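Local coordinates for protein CocE/NonD family hydrolase (Staphylococcus aureus subsp. aureus COL, PDB 3III) that probably hydrolyses ester or amide bonds as a CocE/NonD-family enzyme with an alpha/beta-hydrolase domain related to that of X-Pro dipeptidyl-peptidases, at residues A[36-41]-A[112-117]. Sequence-based numbering, arbitrary orientation. Where two conformers were deposited one is given.
Sequences QEMIME and FWVPND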
loop_
_atom_site.group_PDB
_atom_site.type_symbol
_atom_site.label_atom_id
_atom_site.label_comp_id
_atom_site.label_asym_id
_atom_site.label_seq_id
_atom_site.Cartn_x
_atom_site.Cartn_y
_atom_site.Cartn_z
ATOM N N GLN A 36 5.537 9.908 30.362
ATOM C CA GLN A 36 4.984 11.205 29.949
ATOM C C GLN A 36 3.539 11.394 30.392
ATOM O O GLN A 36 2.640 10.674 29.947
ATOM C CB GLN A 36 5.070 11.319 28.422
ATOM C CG GLN A 36 6.476 11.534 27.933
ATOM C CD GLN A 36 7.001 12.899 28.229
ATOM O OE1 GLN A 36 6.224 13.836 28.293
ATOM N NE2 GLN A 36 8.318 13.026 28.438
ATOM N N GLU A 37 3.333 12.384 31.243
ATOM C CA GLU A 37 2.012 12.809 31.716
ATOM C C GLU A 37 1.249 13.599 30.639
ATOM O O GLU A 37 1.791 14.445 29.972
ATOM C CB GLU A 37 2.158 13.758 32.930
ATOM C CG GLU A 37 2.979 13.273 34.086
ATOM C CD GLU A 37 3.516 14.417 35.020
ATOM O OE1 GLU A 37 4.715 14.857 34.882
ATOM O OE2 GLU A 37 2.739 14.836 35.913
HETATM N N MSE A 38 -0.029 13.308 30.511
HETATM C CA MSE A 38 -0.878 13.967 29.613
HETATM C C MSE A 38 -2.289 13.658 30.041
HETATM O O MSE A 38 -2.503 12.852 30.962
HETATM C CB MSE A 38 -0.623 13.493 28.181
HETATM C CG MSE A 38 -0.991 12.054 27.916
HETATM SE SE MSE A 38 -0.367 11.589 26.069
HETATM C CE MSE A 38 1.653 11.614 26.384
ATOM N N ILE A 39 -3.230 14.282 29.343
ATOM C CA ILE A 39 -4.643 14.006 29.466
ATOM C C ILE A 39 -5.103 13.069 28.361
ATOM O O ILE A 39 -4.722 13.207 27.206
ATOM C CB ILE A 39 -5.449 15.306 29.427
ATOM C CG1 ILE A 39 -5.270 16.066 30.741
ATOM C CG2 ILE A 39 -6.916 15.030 29.106
ATOM C CD1 ILE A 39 -5.874 17.492 30.726
HETATM N N MSE A 40 -5.892 12.064 28.723
HETATM C CA MSE A 40 -6.644 11.283 27.761
HETATM C C MSE A 40 -8.148 11.389 28.080
HETATM O O MSE A 40 -8.609 11.034 29.205
HETATM C CB MSE A 40 -6.188 9.823 27.790
HETATM C CG MSE A 40 -6.917 8.959 26.753
HETATM SE SE MSE A 40 -6.783 7.062 27.227
HETATM C CE MSE A 40 -7.646 6.313 25.610
ATOM N N GLU A 41 -8.900 11.899 27.118
ATOM C CA GLU A 41 -10.356 11.890 27.173
ATOM C C GLU A 41 -10.773 10.665 26.416
ATOM O O GLU A 41 -10.438 10.495 25.237
ATOM C CB GLU A 41 -10.969 13.157 26.530
ATOM C CG GLU A 41 -10.435 14.428 27.109
ATOM C CD GLU A 41 -11.200 15.712 26.682
ATOM O OE1 GLU A 41 -12.383 15.632 26.253
ATOM O OE2 GLU A 41 -10.587 16.792 26.827
ATOM N N PHE A 112 4.714 9.865 21.351
ATOM C CA PHE A 112 5.680 10.646 20.502
ATOM C C PHE A 112 5.135 12.032 20.249
ATOM O O PHE A 112 5.828 13.033 20.406
ATOM C CB PHE A 112 5.995 9.926 19.162
ATOM C CG PHE A 112 6.815 10.779 18.200
ATOM C CD1 PHE A 112 8.130 11.050 18.466
ATOM C CD2 PHE A 112 6.252 11.361 17.085
ATOM C CE1 PHE A 112 8.895 11.845 17.646
ATOM C CE2 PHE A 112 7.013 12.177 16.259
ATOM C CZ PHE A 112 8.334 12.423 16.526
ATOM N N TRP A 113 3.872 12.124 19.861
ATOM C CA TRP A 113 3.352 13.406 19.396
ATOM C C TRP A 113 3.004 14.349 20.523
ATOM O O TRP A 113 3.342 15.530 20.455
ATOM C CB TRP A 113 2.170 13.220 18.464
ATOM C CG TRP A 113 2.581 12.601 17.169
ATOM C CD1 TRP A 113 2.485 11.298 16.838
ATOM C CD2 TRP A 113 3.206 13.248 16.065
ATOM N NE1 TRP A 113 2.971 11.078 15.591
ATOM C CE2 TRP A 113 3.435 12.264 15.089
ATOM C CE3 TRP A 113 3.568 14.566 15.791
ATOM C CZ2 TRP A 113 3.997 12.553 13.877
ATOM C CZ3 TRP A 113 4.140 14.852 14.601
ATOM C CH2 TRP A 113 4.365 13.856 13.648
ATOM N N VAL A 114 2.349 13.854 21.556
ATOM C CA VAL A 114 1.892 14.727 22.618
ATOM C C VAL A 114 3.023 15.423 23.387
ATOM O O VAL A 114 2.903 16.594 23.678
ATOM C CB VAL A 114 0.818 14.088 23.525
ATOM C CG1 VAL A 114 0.392 15.069 24.593
ATOM C CG2 VAL A 114 -0.394 13.731 22.678
ATOM N N PRO A 115 4.137 14.760 23.670
ATOM C CA PRO A 115 5.240 15.469 24.329
ATOM C C PRO A 115 5.848 16.545 23.446
ATOM O O PRO A 115 6.487 17.456 23.936
ATOM C CB PRO A 115 6.248 14.388 24.602
ATOM C CG PRO A 115 5.409 13.181 24.761
ATOM C CD PRO A 115 4.352 13.306 23.713
ATOM N N ASN A 116 5.631 16.445 22.154
ATOM C CA ASN A 116 6.076 17.507 21.206
ATOM C C ASN A 116 4.993 18.597 21.019
ATOM O O ASN A 116 5.042 19.397 20.057
ATOM C CB ASN A 116 6.459 16.869 19.870
ATOM C CG ASN A 116 7.787 16.172 19.908
ATOM O OD1 ASN A 116 7.917 14.933 19.758
ATOM N ND2 ASN A 116 8.783 16.936 20.123
ATOM N N ASP A 117 4.038 18.671 21.957
ATOM C CA ASP A 117 2.976 19.683 21.960
ATOM C C ASP A 117 2.104 19.626 20.737
ATOM O O ASP A 117 1.780 20.671 20.125
ATOM C CB ASP A 117 3.539 21.114 22.131
ATOM C CG ASP A 117 4.380 21.244 23.424
ATOM O OD1 ASP A 117 3.756 21.022 24.463
ATOM O OD2 ASP A 117 5.616 21.536 23.384
#
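Gln36 and Met38, a selenomethionine in this crystal, pack against Val114 and Pro115 in a buried, mainly apolar side-chain contact near one margin of the alpha/beta-hydrolase sheet. Strand 36-47 is the second strand of that mixed sheet, between antiparallel neighbours 22-30 and 53-60, and the turn after the short helix 110-113, on the way to strand 119-124, packs against one side of the strand's beginning. Alternation along the strand sends Gln36 and Met38 to the same side, toward Val114 and Pro115, whereas Glu37 between them points elsewhere. Met38 SE sits against the branch point of Val114, 3.8 Å from CB, and is also close to both methyls. The Met38 chain is extended at chi2 and then bends at chi3 (69°), which carries CE past Val114 CB toward the proline ring, with Met38 CE 4.2 Å from Pro115 CD. The backbone bond from Asp117 N to Val114 O, 2.9 Å, closes the turn that presents these two residues. Gln36 folds at chi2 (-72°) and crosses the proline ring at a slant, touching its CB-CG side with CG, CD and OE1; Gln36 CG lies 3.7 Å from Pro115 CG. Gln36 NE2 is hydrogen-bonded to the backbone carbonyl oxygens of Tyr33 and His4, while Gln36 OE1 rests 3.7 Å from Pro115 CB.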